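Local coordinates for Rubredoxin\:oxygen oxidoreductase (Desulfovibrio gigas, PDB 1E5D), which reduces dioxygen to water in a four-electron reaction, using a diiron centre and flavin mononucleotide, at residues S163-G168 and C223-V228; A306-S311 and G340-F345. One frame throughout, in Å; residues are numbered along the deposited sequence.

Contact 1: S163-G168 and C223-V228. With FEO (mu-oxo-diiron), chain D.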
loop_
_atom_site.group_PDB
_atom_site.type_symbol
_atom_site.label_atom_id
_atom_site.label_comp_id
_atom_site.label_asym_id
_atom_site.label_seq_id
_atom_site.Cartn_x
_atom_site.Cartn_y
_atom_site.Cartn_z
ATOM N N SER A 163 26.885 18.934 5.018
ATOM C CA SER A 163 25.536 19.237 4.589
ATOM C C SER A 163 24.388 18.407 5.140
ATOM O O SER A 163 23.280 18.507 4.583
ATOM C CB SER A 163 25.459 19.078 3.047
ATOM O OG SER A 163 26.044 17.832 2.711
ATOM N N ASN A 164 24.564 17.616 6.177
ATOM C CA ASN A 164 23.523 16.721 6.692
ATOM C C ASN A 164 22.938 15.885 5.553
ATOM O O ASN A 164 23.709 15.307 4.782
ATOM C CB ASN A 164 22.486 17.459 7.508
ATOM C CG ASN A 164 21.386 18.290 6.926
ATOM O OD1 ASN A 164 20.387 17.725 6.456
ATOM N ND2 ASN A 164 21.512 19.609 6.944
ATOM N N ASP A 165 21.633 15.713 5.454
ATOM C CA ASP A 165 21.054 14.849 4.440
ATOM C C ASP A 165 21.223 15.400 3.031
ATOM O O ASP A 165 21.181 14.668 2.045
ATOM C CB ASP A 165 19.559 14.658 4.726
ATOM C CG ASP A 165 19.278 13.747 5.898
ATOM O OD1 ASP A 165 20.038 12.780 6.116
ATOM O OD2 ASP A 165 18.281 13.994 6.622
ATOM N N ILE A 166 21.391 16.712 2.892
ATOM C CA ILE A 166 21.491 17.320 1.565
ATOM C C ILE A 166 22.684 16.759 0.803
ATOM O O ILE A 166 23.805 16.721 1.326
ATOM C CB ILE A 166 21.592 18.854 1.703
ATOM C CG1 ILE A 166 20.509 19.418 2.632
ATOM C CG2 ILE A 166 21.583 19.573 0.365
ATOM C CD1 ILE A 166 20.779 20.833 3.093
ATOM N N PHE A 167 22.421 16.334 -0.427
ATOM C CA PHE A 167 23.426 15.780 -1.324
ATOM C C PHE A 167 23.706 14.326 -0.958
ATOM O O PHE A 167 24.522 13.651 -1.585
ATOM C CB PHE A 167 24.738 16.578 -1.306
ATOM C CG PHE A 167 24.518 18.026 -1.725
ATOM C CD1 PHE A 167 24.004 18.309 -2.983
ATOM C CD2 PHE A 167 24.822 19.071 -0.871
ATOM C CE1 PHE A 167 23.790 19.615 -3.381
ATOM C CE2 PHE A 167 24.606 20.378 -1.264
ATOM C CZ PHE A 167 24.090 20.650 -2.517
ATOM N N GLY A 168 23.006 13.869 0.079
ATOM C CA GLY A 168 23.162 12.502 0.532
ATOM C C GLY A 168 22.699 11.522 -0.524
ATOM O O GLY A 168 21.865 11.772 -1.387
ATOM N N CYS A 223 30.175 16.897 2.317
ATOM C CA CYS A 223 30.083 15.828 3.297
ATOM C C CYS A 223 28.665 15.683 3.834
ATOM O O CYS A 223 28.267 16.373 4.773
ATOM C CB CYS A 223 31.069 16.110 4.438
ATOM S SG CYS A 223 32.776 16.348 3.876
ATOM N N PRO A 224 27.904 14.788 3.210
ATOM C CA PRO A 224 26.543 14.471 3.647
ATOM C C PRO A 224 26.481 13.331 4.669
ATOM O O PRO A 224 27.447 12.588 4.868
ATOM C CB PRO A 224 25.892 14.052 2.324
ATOM C CG PRO A 224 26.985 13.387 1.571
ATOM C CD PRO A 224 28.275 14.021 2.009
ATOM N N ASP A 225 25.324 13.215 5.309
ATOM C CA ASP A 225 24.963 12.233 6.307
ATOM C C ASP A 225 24.969 10.795 5.796
ATOM O O ASP A 225 25.240 9.900 6.585
ATOM C CB ASP A 225 23.533 12.498 6.799
ATOM C CG ASP A 225 23.470 13.592 7.839
ATOM O OD1 ASP A 225 24.536 13.998 8.340
ATOM O OD2 ASP A 225 22.347 14.061 8.120
ATOM N N HIS A 226 24.649 10.616 4.522
ATOM C CA HIS A 226 24.497 9.320 3.900
ATOM C C HIS A 226 25.238 9.213 2.577
ATOM O O HIS A 226 25.123 10.080 1.709
ATOM C CB HIS A 226 23.012 9.012 3.612
ATOM C CG HIS A 226 22.118 9.306 4.777
ATOM N ND1 HIS A 226 22.222 8.650 5.983
ATOM C CD2 HIS A 226 21.112 10.193 4.925
ATOM C CE1 HIS A 226 21.313 9.121 6.813
ATOM N NE2 HIS A 226 20.621 10.061 6.201
ATOM N N GLY A 227 25.975 8.117 2.408
ATOM C CA GLY A 227 26.589 7.869 1.114
ATOM C C GLY A 227 27.998 8.426 1.045
ATOM O O GLY A 227 28.621 8.705 2.074
ATOM N N VAL A 228 28.487 8.579 -0.184
ATOM C CA VAL A 228 29.882 8.956 -0.380
ATOM C C VAL A 228 30.088 10.459 -0.254
ATOM O O VAL A 228 29.168 11.261 -0.357
ATOM C CB VAL A 228 30.412 8.489 -1.749
ATOM C CG1 VAL A 228 30.380 6.971 -1.819
ATOM C CG2 VAL A 228 29.594 9.110 -2.866
HETATM FE FE1 FEO D . 19.370 11.224 7.279
HETATM FE FE2 FEO D . 16.728 13.286 7.527
HETATM O O FEO D . 18.195 11.829 8.426
HETATM O O HOH W 1 26.592 15.841 7.226
HETATM O O HOH W 2 21.079 11.799 8.911
#

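Contact 2: A306-S311 and G340-F345. With FMN (flavin mononucleotide), chain C.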
loop_
_atom_site.group_PDB
_atom_site.type_symbol
_atom_site.label_atom_id
_atom_site.label_comp_id
_atom_site.label_asym_id
_atom_site.label_seq_id
_atom_site.Cartn_x
_atom_site.Cartn_y
_atom_site.Cartn_z
ATOM N N ALA A 306 5.059 12.936 -18.197
ATOM C CA ALA A 306 3.652 12.583 -18.004
ATOM C C ALA A 306 3.504 11.380 -17.083
ATOM O O ALA A 306 4.267 10.417 -17.155
ATOM C CB ALA A 306 2.988 12.293 -19.342
ATOM N N VAL A 307 2.501 11.436 -16.225
ATOM C CA VAL A 307 2.220 10.346 -15.293
ATOM C C VAL A 307 0.840 9.793 -15.608
ATOM O O VAL A 307 -0.141 10.524 -15.461
ATOM C CB VAL A 307 2.299 10.852 -13.846
ATOM C CG1 VAL A 307 1.844 9.816 -12.842
ATOM C CG2 VAL A 307 3.726 11.292 -13.542
ATOM N N ILE A 308 0.758 8.549 -16.055
ATOM C CA ILE A 308 -0.522 7.913 -16.349
ATOM C C ILE A 308 -0.840 6.842 -15.302
ATOM O O ILE A 308 0.007 6.002 -15.007
ATOM C CB ILE A 308 -0.538 7.260 -17.739
ATOM C CG1 ILE A 308 0.227 8.045 -18.804
ATOM C CG2 ILE A 308 -1.973 6.983 -18.177
ATOM C CD1 ILE A 308 -0.388 9.392 -19.108
ATOM N N VAL A 309 -2.042 6.874 -14.748
ATOM C CA VAL A 309 -2.463 5.992 -13.679
ATOM C C VAL A 309 -3.685 5.180 -14.072
ATOM O O VAL A 309 -4.665 5.663 -14.637
ATOM C CB VAL A 309 -2.834 6.739 -12.383
ATOM C CG1 VAL A 309 -2.863 5.736 -11.238
ATOM C CG2 VAL A 309 -1.871 7.868 -12.087
ATOM N N GLY A 310 -3.623 3.890 -13.756
ATOM C CA GLY A 310 -4.741 3.025 -14.115
ATOM C C GLY A 310 -5.180 2.230 -12.902
ATOM O O GLY A 310 -4.344 1.723 -12.155
ATOM N N SER A 311 -6.487 2.123 -12.717
ATOM C CA SER A 311 -7.029 1.219 -11.717
ATOM C C SER A 311 -8.440 0.793 -12.113
ATOM O O SER A 311 -9.235 1.574 -12.630
ATOM C CB SER A 311 -7.057 1.848 -10.328
ATOM O OG SER A 311 -7.781 1.017 -9.436
ATOM N N GLY A 340 -2.848 11.629 -16.724
ATOM C CA GLY A 340 -3.653 10.709 -17.486
ATOM C C GLY A 340 -4.279 9.677 -16.563
ATOM O O GLY A 340 -3.740 9.380 -15.496
ATOM N N ALA A 341 -5.421 9.122 -16.959
ATOM C CA ALA A 341 -6.073 8.108 -16.144
ATOM C C ALA A 341 -6.855 7.120 -17.003
ATOM O O ALA A 341 -7.307 7.389 -18.111
ATOM C CB ALA A 341 -6.990 8.742 -15.119
ATOM N N PHE A 342 -7.022 5.904 -16.478
ATOM C CA PHE A 342 -7.750 4.904 -17.252
ATOM C C PHE A 342 -8.147 3.763 -16.332
ATOM O O PHE A 342 -7.690 3.671 -15.195
ATOM C CB PHE A 342 -6.897 4.409 -18.417
ATOM C CG PHE A 342 -5.644 3.666 -17.988
ATOM C CD1 PHE A 342 -4.524 4.372 -17.576
ATOM C CD2 PHE A 342 -5.595 2.279 -17.996
ATOM C CE1 PHE A 342 -3.368 3.718 -17.182
ATOM C CE2 PHE A 342 -4.443 1.618 -17.610
ATOM C CZ PHE A 342 -3.325 2.335 -17.203
ATOM N N GLY A 343 -9.009 2.872 -16.812
ATOM C CA GLY A 343 -9.407 1.778 -15.941
ATOM C C GLY A 343 -10.608 1.028 -16.481
ATOM O O GLY A 343 -11.262 1.475 -17.416
ATOM N N SER A 344 -10.850 -0.120 -15.865
ATOM C CA SER A 344 -11.985 -0.972 -16.175
ATOM C C SER A 344 -12.909 -0.974 -14.968
ATOM O O SER A 344 -12.446 -0.794 -13.839
ATOM C CB SER A 344 -11.508 -2.373 -16.533
ATOM O OG SER A 344 -12.548 -3.150 -17.077
ATOM N N PHE A 345 -14.197 -1.146 -15.179
ATOM C CA PHE A 345 -15.196 -1.088 -14.121
ATOM C C PHE A 345 -16.312 -2.063 -14.477
ATOM O O PHE A 345 -16.372 -2.478 -15.641
ATOM C CB PHE A 345 -15.768 0.324 -13.932
ATOM C CG PHE A 345 -16.643 0.732 -15.110
ATOM C CD1 PHE A 345 -16.055 1.119 -16.302
ATOM C CD2 PHE A 345 -18.025 0.704 -15.006
ATOM C CE1 PHE A 345 -16.846 1.455 -17.385
ATOM C CE2 PHE A 345 -18.820 1.038 -16.088
ATOM C CZ PHE A 345 -18.228 1.408 -17.281
HETATM N N1 FMN C . -16.889 -2.613 -10.518
HETATM C C2 FMN C . -17.632 -1.547 -10.255
HETATM O O2 FMN C . -18.235 -0.953 -11.108
HETATM N N3 FMN C . -17.753 -1.031 -8.938
HETATM C C4 FMN C . -17.426 -1.819 -7.849
HETATM O O4 FMN C . -17.522 -1.320 -6.744
HETATM C C4A FMN C . -16.651 -3.019 -8.131
HETATM N N5 FMN C . -15.976 -3.645 -7.140
HETATM C C5A FMN C . -15.545 -4.920 -7.419
HETATM C C6 FMN C . -14.949 -5.655 -6.361
HETATM C C7 FMN C . -14.265 -6.822 -6.602
HETATM C C7M FMN C . -13.401 -7.415 -5.522
HETATM C C8 FMN C . -14.111 -7.297 -7.964
HETATM C C8M FMN C . -13.564 -8.681 -8.224
HETATM C C9 FMN C . -14.865 -6.686 -8.978
HETATM C C9A FMN C . -15.391 -5.413 -8.744
HETATM N N10 FMN C . -15.825 -4.543 -9.791
HETATM C C10 FMN C . -16.493 -3.428 -9.518
HETATM C "C1'" FMN C . -15.724 -5.059 -11.177
HETATM C "C2'" FMN C . -14.309 -4.811 -11.758
HETATM O "O2'" FMN C . -14.033 -3.417 -11.796
HETATM C "C3'" FMN C . -14.349 -5.380 -13.168
HETATM O "O3'" FMN C . -14.220 -6.792 -13.030
HETATM C "C4'" FMN C . -13.182 -4.856 -14.010
HETATM O "O4'" FMN C . -13.231 -5.436 -15.324
HETATM C "C5'" FMN C . -11.905 -5.234 -13.291
HETATM O "O5'" FMN C . -10.678 -4.734 -14.135
HETATM P P FMN C . -9.326 -5.430 -14.044
HETATM O O1P FMN C . -8.295 -4.411 -14.535
HETATM O O2P FMN C . -9.087 -5.963 -12.779
HETATM O O3P FMN C . -9.308 -6.569 -14.956
#

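Contact 1: S163-G168 and C223-V228
D225 OD2, packed against the backbone of N164 and D165, is held by two hydrogen bonds, one from water 2 at 2.7 Å and one with H84 ND1. The same water binds the first iron, FE1, which places D225 in the second shell, where it can help position this water. The D165 carboxylate bridges the two irons, with OD1 2.1 Å from FE1 and OD2 1.9 Å from FE2, while H226 NE2 binds FE1 at 2.0 Å. CG of H226 lies beside its backbone N and anti to the carbonyl carbon (chi1 -47°), which turns NE2 toward the iron. The carboxylate and imidazole planes are only 17° apart, though the side chains cross at a slant and OD1 meets the ring obliquely. ND1 is tied to T34 O, which fixes the ring's rotation; CB of D225 lies over one face. Behind the metal ligands, S163 N to C223 O (2.9 Å) ties the ends of strands 160-164 and 221-224, and D225 N to N164 O (2.7 Å) holds the chains together just as they leave the strands. H79, E81, D83 and H146 supply the remaining protein ligands of this diiron site, set in a metallo-beta-lactamase fold.

Contact 2: A306-S311 and G340-F345
Two neighbouring parallel strands, 306-310 and 338-345, meet here inside the five-stranded sheet of the flavodoxin domain, their axes 4.5 Å apart at closest approach. V309 is held on both its polar backbone atoms: its N donates to G340 O, and its O accepts from F342 N at 3.0 Å in the carbonyl plane. Further along, S311 N reaches F342 O at 3.2 Å. Helix 320-331 connects the strands, making this a beta-alpha-beta unit of the doubly wound, flavodoxin-like fold. On the face carrying I308 and F342, the aromatic ring folds back across the neighbouring strand: CG stands between the backbone N and the carbonyl carbon (chi1 65°), which brings one ring face over G310. The CA of G310 lies 3.5 Å from the ring centroid, 15° off the normal, a CH-pi contact. I308 CG2 comes to F342 CE1 at 3.7 Å, the two side chains crossing at about a right angle. Helix 265-279 covers the ring through M269 and L273, whereas V309 and A341 face L355 of helix 350-361. Toward the C-terminal end, S344 OG accepts a 3.0 Å hydrogen bond from O4' of the flavin ribityl chain and is also bonded to N375 O.

Contact 1 and contact 2 belong to separate parts of the same chain, the metallo-beta-lactamase-like and flavodoxin-like regions; their centres are 36 Å apart and their nearest atoms about 22 Å. In contact 1 the chains leave their strands to supply iron ligands; in contact 2 only the far end of 340-345, at S344 and F345, reaches the FMN. With the contacts so far apart, that FMN is not the one near the irons. Another lies about 8 Å from the D165 side chain, in a separate pocket that includes Y26, E81, W147 and I197, probably carried by the flavodoxin domain of the neighbouring subunit. That closeness is consistent with electrons passing from flavin to the diiron centre where oxygen is reduced.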